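Local coordinates for enoyl-CoA hydratase/isomerase family protein (Mycobacterium tuberculosis, PDB 4FN7) that probably acts on the double bond of unsaturated acyl-CoA thioesters in lipid metabolism, as a hydratase or isomerase of the crotonase family, at residues S12-S17 and D44-L49; P95-C100 and E190-F195; G60-K65 and D77-G82; H103-G108 and N125-E130; V119-Y124 and A179-V184. All blocks are in the same frame, centred on the assembly; numbering follows the deposited sequence.

Interaction 1: S12-S17 and D44-L49; sequences SIAVIS and DDVGAL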
# COMPACT_ATOMS: atom_id res chain seq x y z
N SER A 12 -23.08 -10.11 22.75
CA SER A 12 -21.69 -10.43 22.45
C SER A 12 -20.79 -9.20 22.30
O SER A 12 -19.59 -9.34 22.13
CB SER A 12 -21.60 -11.29 21.19
OG SER A 12 -22.08 -10.59 20.05
N ILE A 13 -21.37 -8.00 22.36
CA ILE A 13 -20.57 -6.80 22.11
C ILE A 13 -20.72 -5.73 23.18
O ILE A 13 -21.67 -5.73 23.97
CB ILE A 13 -20.88 -6.19 20.72
CG1 ILE A 13 -22.27 -5.56 20.69
CG2 ILE A 13 -20.70 -7.24 19.64
CD1 ILE A 13 -22.59 -4.83 19.39
N ALA A 14 -19.76 -4.82 23.22
CA ALA A 14 -19.88 -3.60 24.00
C ALA A 14 -19.92 -2.43 23.03
O ALA A 14 -19.16 -2.40 22.06
CB ALA A 14 -18.70 -3.45 24.96
N VAL A 15 -20.82 -1.49 23.27
CA VAL A 15 -20.90 -0.27 22.48
C VAL A 15 -20.44 0.90 23.32
O VAL A 15 -20.99 1.18 24.39
CB VAL A 15 -22.33 -0.01 21.97
CG1 VAL A 15 -22.35 1.23 21.08
CG2 VAL A 15 -22.84 -1.23 21.21
N ILE A 16 -19.40 1.57 22.84
CA ILE A 16 -18.79 2.70 23.52
C ILE A 16 -19.05 3.92 22.65
O ILE A 16 -18.62 3.97 21.49
CB ILE A 16 -17.27 2.46 23.69
CG1 ILE A 16 -17.02 1.24 24.59
CG2 ILE A 16 -16.56 3.70 24.21
CD1 ILE A 16 -15.55 0.87 24.74
N SER A 17 -19.78 4.89 23.18
CA SER A 17 -20.20 6.04 22.38
C SER A 17 -19.66 7.34 22.95
O SER A 17 -19.87 7.64 24.13
CB SER A 17 -21.72 6.11 22.30
OG SER A 17 -22.22 5.08 21.46
N ASP A 44 -15.91 -7.16 31.33
CA ASP A 44 -17.07 -7.89 30.83
C ASP A 44 -16.67 -8.99 29.84
O ASP A 44 -17.49 -9.84 29.49
CB ASP A 44 -18.10 -6.95 30.21
CG ASP A 44 -18.88 -6.16 31.24
OD1 ASP A 44 -18.86 -6.52 32.43
OD2 ASP A 44 -19.54 -5.17 30.85
N ASP A 45 -15.41 -8.97 29.40
CA ASP A 45 -14.88 -9.98 28.49
C ASP A 45 -15.75 -10.14 27.24
O ASP A 45 -16.13 -11.24 26.85
CB ASP A 45 -14.71 -11.32 29.22
CG ASP A 45 -13.86 -12.31 28.44
OD1 ASP A 45 -13.08 -11.89 27.56
OD2 ASP A 45 -13.96 -13.53 28.72
N VAL A 46 -16.04 -9.02 26.59
CA VAL A 46 -16.97 -9.02 25.47
C VAL A 46 -16.37 -9.64 24.21
O VAL A 46 -15.15 -9.78 24.09
CB VAL A 46 -17.48 -7.60 25.17
CG1 VAL A 46 -18.16 -7.01 26.40
CG2 VAL A 46 -16.34 -6.71 24.69
N GLY A 47 -17.23 -10.02 23.27
CA GLY A 47 -16.77 -10.62 22.02
C GLY A 47 -16.17 -9.63 21.04
O GLY A 47 -15.32 -9.99 20.23
N ALA A 48 -16.63 -8.38 21.08
CA ALA A 48 -16.14 -7.33 20.20
C ALA A 48 -16.54 -5.97 20.73
O ALA A 48 -17.46 -5.86 21.55
CB ALA A 48 -16.66 -7.53 18.78
N LEU A 49 -15.84 -4.93 20.28
CA LEU A 49 -16.14 -3.55 20.66
C LEU A 49 -16.67 -2.81 19.46
O LEU A 49 -16.19 -3.01 18.34
CB LEU A 49 -14.89 -2.78 21.08
CG LEU A 49 -13.91 -3.22 22.16
CD1 LEU A 49 -12.97 -2.06 22.45
CD2 LEU A 49 -14.67 -3.60 23.40

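Interaction 2: P95-C100 and E190-F195; sequences PVVMAC and EAAREF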
# COMPACT_ATOMS: atom_id res chain seq x y z
N PRO A 95 -12.12 -8.13 18.28
CA PRO A 95 -12.35 -7.24 17.14
C PRO A 95 -12.91 -5.89 17.59
O PRO A 95 -13.75 -5.83 18.51
CB PRO A 95 -13.37 -8.00 16.30
CG PRO A 95 -13.12 -9.44 16.63
CD PRO A 95 -12.77 -9.44 18.10
N VAL A 96 -12.45 -4.82 16.94
CA VAL A 96 -12.87 -3.47 17.24
C VAL A 96 -13.47 -2.87 15.98
O VAL A 96 -12.80 -2.80 14.93
CB VAL A 96 -11.67 -2.60 17.68
CG1 VAL A 96 -12.11 -1.15 17.91
CG2 VAL A 96 -11.01 -3.19 18.93
N VAL A 97 -14.72 -2.45 16.06
CA VAL A 97 -15.40 -1.86 14.91
C VAL A 97 -15.73 -0.41 15.20
O VAL A 97 -16.34 -0.10 16.21
CB VAL A 97 -16.69 -2.62 14.55
CG1 VAL A 97 -17.33 -2.03 13.30
CG2 VAL A 97 -16.39 -4.10 14.35
N MET A 98 -15.31 0.48 14.29
CA MET A 98 -15.57 1.90 14.45
C MET A 98 -16.81 2.29 13.68
O MET A 98 -16.92 2.01 12.49
CB MET A 98 -14.38 2.72 13.94
CG MET A 98 -13.08 2.42 14.64
SD MET A 98 -13.12 2.98 16.35
CE MET A 98 -11.48 2.50 16.89
N ALA A 99 -17.73 2.95 14.37
CA ALA A 99 -18.89 3.58 13.74
C ALA A 99 -18.59 5.07 13.59
O ALA A 99 -18.76 5.85 14.52
CB ALA A 99 -20.13 3.38 14.60
N CYS A 100 -18.11 5.43 12.40
CA CYS A 100 -17.76 6.81 12.10
C CYS A 100 -19.03 7.59 11.78
O CYS A 100 -19.52 7.55 10.66
CB CYS A 100 -16.80 6.83 10.92
SG CYS A 100 -15.96 8.38 10.67
N GLU A 190 -23.67 -4.94 13.70
CA GLU A 190 -23.84 -6.19 12.96
C GLU A 190 -22.48 -6.79 12.63
O GLU A 190 -22.25 -7.99 12.82
CB GLU A 190 -24.65 -5.94 11.68
CG GLU A 190 -24.98 -7.20 10.91
CD GLU A 190 -25.82 -6.92 9.67
OE1 GLU A 190 -25.40 -6.07 8.85
OE2 GLU A 190 -26.90 -7.52 9.53
N ALA A 191 -21.57 -5.96 12.13
CA ALA A 191 -20.23 -6.41 11.77
C ALA A 191 -19.49 -6.92 13.01
O ALA A 191 -18.85 -7.98 12.96
CB ALA A 191 -19.45 -5.29 11.09
N ALA A 192 -19.58 -6.18 14.11
CA ALA A 192 -18.96 -6.60 15.36
C ALA A 192 -19.47 -7.97 15.81
O ALA A 192 -18.68 -8.83 16.21
CB ALA A 192 -19.18 -5.55 16.43
N ARG A 193 -20.78 -8.19 15.72
CA ARG A 193 -21.34 -9.48 16.11
C ARG A 193 -20.82 -10.60 15.21
O ARG A 193 -20.55 -11.70 15.69
CB ARG A 193 -22.88 -9.43 16.13
CG ARG A 193 -23.42 -8.58 17.28
CD ARG A 193 -24.94 -8.61 17.35
NE ARG A 193 -25.44 -7.99 18.57
CZ ARG A 193 -25.89 -6.75 18.66
NH1 ARG A 193 -25.92 -5.97 17.59
NH2 ARG A 193 -26.33 -6.28 19.82
N GLU A 194 -20.64 -10.31 13.92
CA GLU A 194 -20.05 -11.27 13.00
C GLU A 194 -18.60 -11.59 13.40
O GLU A 194 -18.21 -12.76 13.49
CB GLU A 194 -20.10 -10.75 11.56
CG GLU A 194 -19.40 -11.64 10.55
CD GLU A 194 -19.17 -10.94 9.22
OE1 GLU A 194 -19.68 -9.81 9.05
OE2 GLU A 194 -18.48 -11.52 8.35
N PHE A 195 -17.80 -10.56 13.64
CA PHE A 195 -16.39 -10.78 13.97
C PHE A 195 -16.20 -11.48 15.31
O PHE A 195 -15.21 -12.16 15.53
CB PHE A 195 -15.61 -9.46 13.93
CG PHE A 195 -15.68 -8.74 12.61
CD1 PHE A 195 -15.66 -9.43 11.41
CD2 PHE A 195 -15.78 -7.36 12.58
CE1 PHE A 195 -15.72 -8.75 10.20
CE2 PHE A 195 -15.85 -6.68 11.38
CZ PHE A 195 -15.82 -7.37 10.19

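Interaction 3: G60-K65 and D77-G82; sequences GGFDLK and DMLRGG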
# COMPACT_ATOMS: atom_id res chain seq x y z
N GLY A 60 -13.44 15.49 16.39
CA GLY A 60 -12.71 16.57 15.76
C GLY A 60 -11.22 16.61 16.06
O GLY A 60 -10.53 17.49 15.55
N GLY A 61 -10.72 15.70 16.89
CA GLY A 61 -9.29 15.62 17.16
C GLY A 61 -8.94 15.85 18.61
O GLY A 61 -9.78 15.67 19.48
N PHE A 62 -7.70 16.24 18.88
CA PHE A 62 -7.30 16.62 20.23
C PHE A 62 -8.04 17.88 20.68
O PHE A 62 -8.65 18.57 19.88
CB PHE A 62 -5.80 16.89 20.30
CG PHE A 62 -4.94 15.65 20.21
CD1 PHE A 62 -4.02 15.50 19.18
CD2 PHE A 62 -5.03 14.66 21.17
CE1 PHE A 62 -3.21 14.38 19.10
CE2 PHE A 62 -4.23 13.53 21.09
CZ PHE A 62 -3.32 13.39 20.06
N ASP A 63 -7.95 18.17 21.97
CA ASP A 63 -8.44 19.44 22.50
C ASP A 63 -7.59 20.56 21.92
O ASP A 63 -6.44 20.74 22.31
CB ASP A 63 -8.33 19.44 24.03
CG ASP A 63 -8.88 20.70 24.66
OD1 ASP A 63 -8.67 21.79 24.10
OD2 ASP A 63 -9.52 20.59 25.73
N LEU A 64 -8.15 21.31 20.97
CA LEU A 64 -7.40 22.35 20.27
C LEU A 64 -6.95 23.46 21.22
O LEU A 64 -5.88 24.04 21.03
CB LEU A 64 -8.23 22.93 19.12
CG LEU A 64 -7.49 23.88 18.18
CD1 LEU A 64 -6.32 23.18 17.50
CD2 LEU A 64 -8.45 24.48 17.15
N LYS A 65 -7.76 23.75 22.23
CA LYS A 65 -7.41 24.76 23.22
C LYS A 65 -6.08 24.42 23.89
O LYS A 65 -5.22 25.28 24.07
CB LYS A 65 -8.52 24.91 24.26
CG LYS A 65 -9.86 25.31 23.68
N ASP A 77 1.34 15.39 27.55
CA ASP A 77 0.50 14.40 28.22
C ASP A 77 -0.72 14.02 27.39
O ASP A 77 -1.08 12.85 27.33
CB ASP A 77 0.05 14.91 29.59
CG ASP A 77 1.20 15.03 30.58
OD1 ASP A 77 2.26 14.42 30.34
OD2 ASP A 77 1.02 15.71 31.61
N MET A 78 -1.35 15.00 26.76
CA MET A 78 -2.53 14.73 25.93
C MET A 78 -2.16 13.90 24.71
O MET A 78 -2.86 12.94 24.37
CB MET A 78 -3.22 16.03 25.50
CG MET A 78 -4.42 15.80 24.60
SD MET A 78 -5.27 17.32 24.17
CE MET A 78 -3.96 18.18 23.29
N LEU A 79 -1.05 14.24 24.06
CA LEU A 79 -0.61 13.49 22.90
C LEU A 79 -0.20 12.07 23.28
O LEU A 79 -0.61 11.11 22.64
CB LEU A 79 0.53 14.20 22.17
CG LEU A 79 0.08 15.07 20.99
CD1 LEU A 79 -0.94 16.12 21.44
CD2 LEU A 79 1.28 15.72 20.33
N ARG A 80 0.57 11.93 24.35
CA ARG A 80 0.95 10.59 24.80
C ARG A 80 -0.29 9.74 25.11
O ARG A 80 -0.36 8.58 24.73
CB ARG A 80 1.87 10.64 26.03
CG ARG A 80 3.31 11.01 25.71
CD ARG A 80 4.11 11.25 26.99
NE ARG A 80 4.10 10.10 27.87
CZ ARG A 80 5.00 9.12 27.83
NH1 ARG A 80 5.98 9.15 26.94
NH2 ARG A 80 4.91 8.10 28.68
N GLY A 81 -1.26 10.33 25.80
CA GLY A 81 -2.47 9.59 26.15
C GLY A 81 -3.26 9.16 24.93
O GLY A 81 -3.82 8.06 24.89
N GLY A 82 -3.30 10.02 23.91
CA GLY A 82 -4.04 9.72 22.70
C GLY A 82 -3.39 8.58 21.95
O GLY A 82 -4.05 7.66 21.47

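Interaction 4: H103-G108 and N125-E130; sequences HAIAMG and NIQANE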
# COMPACT_ATOMS: atom_id res chain seq x y z
N HIS A 103 -17.60 13.46 10.90
CA HIS A 103 -16.22 13.68 10.47
C HIS A 103 -15.20 13.20 11.49
O HIS A 103 -15.48 13.16 12.69
CB HIS A 103 -16.03 15.16 10.15
CG HIS A 103 -17.10 15.70 9.26
ND1 HIS A 103 -17.23 15.31 7.95
CD2 HIS A 103 -18.11 16.56 9.51
CE1 HIS A 103 -18.27 15.92 7.42
NE2 HIS A 103 -18.82 16.69 8.34
N ALA A 104 -14.02 12.85 11.01
CA ALA A 104 -12.94 12.36 11.85
C ALA A 104 -11.68 13.11 11.46
O ALA A 104 -11.13 12.90 10.38
CB ALA A 104 -12.76 10.85 11.68
N ILE A 105 -11.24 14.00 12.35
CA ILE A 105 -10.15 14.91 12.04
C ILE A 105 -8.99 14.73 13.00
O ILE A 105 -9.20 14.61 14.21
CB ILE A 105 -10.62 16.38 12.14
CG1 ILE A 105 -11.91 16.59 11.33
CG2 ILE A 105 -9.52 17.34 11.69
CD1 ILE A 105 -11.76 16.36 9.84
N ALA A 106 -7.78 14.72 12.47
CA ALA A 106 -6.57 14.66 13.28
C ALA A 106 -6.63 13.44 14.21
O ALA A 106 -6.79 12.32 13.73
CB ALA A 106 -6.37 15.97 14.05
N MET A 107 -6.50 13.63 15.52
CA MET A 107 -6.56 12.47 16.43
C MET A 107 -7.86 11.66 16.26
O MET A 107 -7.88 10.46 16.54
CB MET A 107 -6.38 12.89 17.89
CG MET A 107 -6.28 11.71 18.88
SD MET A 107 -4.80 10.68 18.68
CE MET A 107 -5.53 9.04 18.76
N GLY A 108 -8.94 12.31 15.82
CA GLY A 108 -10.15 11.58 15.49
C GLY A 108 -9.93 10.60 14.35
O GLY A 108 -10.41 9.47 14.39
N ASN A 125 -16.14 13.44 6.24
CA ASN A 125 -14.76 13.77 5.94
C ASN A 125 -13.79 13.17 6.94
O ASN A 125 -14.04 13.17 8.14
CB ASN A 125 -14.58 15.28 5.90
CG ASN A 125 -15.26 15.91 4.71
OD1 ASN A 125 -15.43 15.28 3.67
ND2 ASN A 125 -15.61 17.16 4.85
N ILE A 126 -12.68 12.66 6.42
CA ILE A 126 -11.62 12.11 7.25
C ILE A 126 -10.33 12.78 6.82
O ILE A 126 -10.00 12.82 5.62
CB ILE A 126 -11.53 10.59 7.09
CG1 ILE A 126 -12.92 9.96 7.34
CG2 ILE A 126 -10.49 10.01 8.03
CD1 ILE A 126 -13.07 8.57 6.82
N GLN A 127 -9.61 13.36 7.77
CA GLN A 127 -8.51 14.25 7.42
C GLN A 127 -7.55 14.43 8.58
O GLN A 127 -7.97 14.68 9.71
CB GLN A 127 -9.05 15.63 7.03
CG GLN A 127 -7.98 16.61 6.57
CD GLN A 127 -8.45 18.06 6.61
OE1 GLN A 127 -9.45 18.38 7.25
NE2 GLN A 127 -7.72 18.93 5.93
N ALA A 128 -6.26 14.29 8.30
CA ALA A 128 -5.23 14.77 9.22
C ALA A 128 -4.95 16.22 8.80
O ALA A 128 -4.21 16.46 7.85
CB ALA A 128 -3.96 13.93 9.11
N ASN A 129 -5.56 17.17 9.50
CA ASN A 129 -5.48 18.57 9.09
C ASN A 129 -4.29 19.32 9.69
O ASN A 129 -4.18 20.54 9.51
CB ASN A 129 -6.79 19.31 9.43
CG ASN A 129 -6.94 19.56 10.92
OD1 ASN A 129 -6.45 18.78 11.74
ND2 ASN A 129 -7.64 20.63 11.27
N GLU A 130 -3.42 18.59 10.38
CA GLU A 130 -2.28 19.18 11.08
C GLU A 130 -1.52 20.22 10.25
O GLU A 130 -1.33 21.35 10.69
CB GLU A 130 -1.32 18.08 11.54
CG GLU A 130 -1.71 17.37 12.85
CD GLU A 130 -2.77 16.27 12.69
OE1 GLU A 130 -3.36 16.13 11.60
OE2 GLU A 130 -3.01 15.54 13.67

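Interaction 5: V119-Y124 and A179-V184; sequences VAAHAY and ALPEVV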
# COMPACT_ATOMS: atom_id res chain seq x y z
N VAL A 119 -16.66 1.82 9.57
CA VAL A 119 -17.85 2.10 8.77
C VAL A 119 -18.15 3.59 8.83
O VAL A 119 -18.15 4.17 9.91
CB VAL A 119 -19.08 1.34 9.33
CG1 VAL A 119 -20.28 1.53 8.42
CG2 VAL A 119 -18.76 -0.14 9.48
N ALA A 120 -18.42 4.20 7.67
CA ALA A 120 -18.78 5.61 7.63
C ALA A 120 -19.85 5.85 6.58
O ALA A 120 -20.13 4.98 5.76
CB ALA A 120 -17.56 6.47 7.33
N ALA A 121 -20.46 7.03 6.60
CA ALA A 121 -21.35 7.46 5.53
C ALA A 121 -20.56 8.18 4.45
O ALA A 121 -19.45 8.65 4.70
CB ALA A 121 -22.46 8.35 6.07
N HIS A 122 -21.14 8.26 3.26
CA HIS A 122 -20.47 8.82 2.09
C HIS A 122 -19.90 10.21 2.33
O HIS A 122 -18.79 10.51 1.88
CB HIS A 122 -21.44 8.88 0.91
CG HIS A 122 -20.93 9.70 -0.24
ND1 HIS A 122 -21.30 11.01 -0.44
CD2 HIS A 122 -20.07 9.39 -1.24
CE1 HIS A 122 -20.70 11.48 -1.51
NE2 HIS A 122 -19.95 10.52 -2.02
N ALA A 123 -20.65 11.05 3.02
CA ALA A 123 -20.29 12.47 3.12
C ALA A 123 -19.29 12.79 4.23
O ALA A 123 -18.79 13.92 4.31
CB ALA A 123 -21.54 13.32 3.27
N TYR A 124 -18.98 11.82 5.09
CA TYR A 124 -18.15 12.11 6.26
C TYR A 124 -16.68 12.27 5.89
O TYR A 124 -16.04 11.38 5.32
CB TYR A 124 -18.31 11.05 7.36
CG TYR A 124 -19.73 10.86 7.86
CD1 TYR A 124 -20.71 11.80 7.59
CD2 TYR A 124 -20.07 9.75 8.62
CE1 TYR A 124 -22.01 11.63 8.05
CE2 TYR A 124 -21.36 9.57 9.08
CZ TYR A 124 -22.33 10.51 8.79
OH TYR A 124 -23.62 10.33 9.25
N ALA A 179 -21.88 3.11 4.51
CA ALA A 179 -23.28 2.81 4.80
C ALA A 179 -24.07 4.11 4.86
O ALA A 179 -23.48 5.18 4.98
CB ALA A 179 -23.39 2.05 6.12
N LEU A 180 -25.39 4.02 4.74
CA LEU A 180 -26.22 5.22 4.88
C LEU A 180 -26.09 5.75 6.31
O LEU A 180 -25.91 4.97 7.24
CB LEU A 180 -27.68 4.91 4.55
CG LEU A 180 -27.98 4.58 3.09
CD1 LEU A 180 -29.42 4.11 2.93
CD2 LEU A 180 -27.69 5.79 2.20
N PRO A 181 -26.18 7.07 6.48
CA PRO A 181 -25.98 7.65 7.81
C PRO A 181 -26.81 6.98 8.90
O PRO A 181 -26.30 6.74 9.99
CB PRO A 181 -26.42 9.11 7.62
CG PRO A 181 -26.11 9.39 6.18
CD PRO A 181 -26.39 8.10 5.45
N GLU A 182 -28.06 6.66 8.59
CA GLU A 182 -28.98 6.12 9.58
C GLU A 182 -28.69 4.66 9.95
O GLU A 182 -29.28 4.13 10.90
CB GLU A 182 -30.43 6.27 9.12
CG GLU A 182 -30.80 5.46 7.87
CD GLU A 182 -30.59 6.22 6.56
OE1 GLU A 182 -29.78 7.16 6.51
OE2 GLU A 182 -31.25 5.85 5.56
N VAL A 183 -27.79 4.01 9.22
CA VAL A 183 -27.43 2.64 9.56
C VAL A 183 -25.94 2.43 9.85
O VAL A 183 -25.49 1.30 9.99
CB VAL A 183 -27.91 1.61 8.50
CG1 VAL A 183 -29.43 1.62 8.39
CG2 VAL A 183 -27.25 1.88 7.16
N VAL A 184 -25.17 3.52 9.94
CA VAL A 184 -23.75 3.38 10.28
C VAL A 184 -23.57 2.60 11.59
O VAL A 184 -22.80 1.64 11.64
CB VAL A 184 -23.03 4.75 10.35
CG1 VAL A 184 -21.65 4.63 11.01
CG2 VAL A 184 -22.91 5.35 8.95
O HOH W 1 -23.67 6.95 2.81
O HOH W 2 -24.05 8.22 10.92

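Interaction 1: S12-S17 and D44-L49
V46 turns both of its methyls onto the single methyl of A14. With chi1 at -58°, CG1 stands anti to the carbonyl carbon and CG2 sits between N and C, leaving V46 CG1 3.9 Å and V46 CG2 4.0 Å from A14 CB, so the branch straddles that carbon. I13 uses its branches differently: a chi1 of 70° tucks CG1 into the crowded position and lets the long arm lead away, while CG2, beside the backbone N, meets A48 CB at 4.1 Å. L49 adds a looser touch, its CD2 lying 4.3 Å from A14 CB.

The backbones pair in parallel where these side chains meet. A14 N gives a straight bond to A48 O, 3.0 Å long at 163°. L49 CA-H then points at A14 O. At the start of the pairing, S12 O receives two weak, bent bonds, one from G47 N at 2.7 Å and the other from A48 N at 3.3 Å, so one carbonyl gathers the turn that leads into the second strand. D45, with positive phi, ends the preceding helix in a Schellman motif, and V46 then swings the chain back toward A14.

This is the closing pair of a beta-alpha-beta unit: strand 13-18, helix 28-44, strand 48-52. The face carrying A14, I16 and L49 looks to helix 28-44, where L49 touches A41. The face carrying I13 and A48 looks to helix 184-195, and A192 touches both residues. Strand 5-10 flanks strand 13-18 antiparallel on its other edge.

Interaction 2: P95-C100 and E190-F195
F195 and V97 meet at about a right angle, the valine coming to the rim of the aromatic ring. V97 CG2 lies in the plane of the ring, 3.8 Å from F195 CD2, so the contact is made by a methyl at the edge. That same methyl is wedged against the helix backbone: V97 CG2 is 3.7 Å from A192 CA and 3.8 Å from A192 CB. A valine chi1 of -177° sets this up, carrying CG1 anti to the backbone N and placing CG2 beside that nitrogen, where it can reach A192 and F195 together. The other branch makes a looser approach, V97 CG1 standing 4.5 Å from A191 CB.

P95 reaches the root of the phenylalanine. The two side chains meet at a slant, with P95 CB 3.6 Å from F195 CB and P95 CG 3.7 Å from the same atom. P95 CG also lies close to the carbonyl of F195. Within the helix, A191 O sits 3.1 Å above one face of the F195 ring, offset toward its rim. No hydrogen bond crosses between the segments; apolar carbon contacts join them, and all five touching residues are buried.

Strand 96-100 and helix 190-195 run antiparallel, at 174°, so helix 184-195 packs on the main crotonase sheet against the direction of this strand. The strand is held between strand 48-52, through V97 and L49, and strand 117-120, through M98 and V119. A188 of the same helix also touches V97. The F195 ring stacks edge-to-face with H117 and packs on L160 of the second subunit.

Interaction 3: G60-K65 and D77-G82
F62 reaches out of a glycine-rich loop onto M78, L79 and G82 of a helix. At the base, F62 CB faces the methionine end, with M78 CE at 3.7 Å and M78 SD farther. On the M78 side of the ring, F62 CD2 touches M78 CG at 3.7 Å. Further out, F62 CE2 comes to 3.6 Å from M78 O, an oxygen already bonded by G82 N within the helix and by Q31. On the same side G82 CA stands at the ring's edge, 4.1 Å from F62 CE2. F62 CE1 meets L79 CD1 at 3.7 Å, and CZ, the tip, rests on L79 CG and CD1.

One face belongs to L79. Its CD1 is 3.8 Å from the centroid of the F62 ring and 15° off the normal, a CH-pi contact with the leucine crossing the ring at about a right angle. The sulfur of M78 comes in obliquely, 5.0 Å from the same centroid and 57° off the normal, in a Met-aromatic contact. M78 runs extended from its backbone (chi1 178°) until chi3 bends the methyl back to F62 CB. M78 SD also lies against D63, 3.6 Å from D63 N; that buried amide has no hydrogen-bond partner in the model.

D63 is the N-cap of helix 64-69, its OD1 accepting from I66 N. The contact thus ties the loop entering helix 64-69 to helix 73-90. L67 of the shorter helix touches F62, M78 and L79, while P138 and F229 close round L79.

Interaction 4: H103-G108 and N125-E130
Parallel strand pairing joins H103-I105 to N125-Q127 in the small second sheet of the crotonase fold, just where the first strand gives way to helix 107-112. Its backbone bonds step regularly along the pair: A104 N to N125 O at 2.9 Å, Q127 N to A104 O at 3.1 Å, and A106 N to Q127 O at 2.8 Å. A106, in the N-cap position, then turns the chain into the helix. In the crotonase family, a loop-to-helix junction of this kind supplies one backbone N-H of the oxyanion hole, and the turn here is probably its counterpart.

In one of its two conformers H103 adds a side-chain bond, less certain than those of the backbone: ND1 accepts from N125 N at 2.8 Å, nearly straight, the donor only 6° out of the imidazole plane. N125 lies alongside, pointing the same way, its amide tilted 32° from the ring. I105 meets Q127 through CD1, 4.0 Å from Q127 CB, while the Q127 amide nitrogen is held by A161 O.

The other branch, I105 CG2, points at the carboxamide of N129, which a chi1 of 73° brings back toward the first strand. Next to it the bent E130 side chain brings its carboxylate to A106, with E130 OE2 3.4 Å from A106 CB.

Interaction 5: V119-Y124 and A179-V184
V184, V119, A179 and A121 form the apolar centre where the last strand pairing of the main crotonase sheet runs out. V119 CG1 lies 3.9 Å from A179 CB. V184, with chi1 at 167°, sends CG1 toward V119 and swings CG2 over the backbone at the strand end, 3.8 Å from A121 N. A121 CB is shared: P181 CG touches it at 3.8 Å, and within its own type I turn, A121 to Y124, it sits over one face of the Y124 ring, offset toward the rim.

Outward from this core the backbones take over. A179 N donates to A120 O at 2.8 Å, continuing the join of strand 117-120 to strand 177-178, and A121 CA-H points back at A179 O. P181 leans obliquely on the tyrosine, its CB 3.5 Å from Y124 OH.

Two waters finish the polar edge. The first accepts from H122 N and donates to A179 O, linking the two backbones where direct pairing stops. The second lies in the plane of the tyrosine ring, 2.7 Å from Y124 OH, and gives its hydrogen to P181 O at 2.8 Å.

How the interactions relate
Interactions 1, 2 and 5 cross the main sheet from strand 13-18 to its edge strand 177-178. Interaction 1 meets interaction 2, centres 9 Å apart, through L49 O and V97 N at 2.8 Å; interaction 2 meets interaction 5, centres 14 Å apart, through C100 N and V119 O, also 2.8 Å. Helix 184-195 touches all three. Interactions 3 and 4 form a second group, centres 12 Å apart, touching where F62 CZ meets M107 SD at 3.4 Å. By family analogy, in this ligand-free model the oxyanion hole for the thioester carbonyl probably lies between the 60-65 loop and the start of helix 107-112. Interaction 4 reaches interaction 5 where H103 packs beside A123 and Y124.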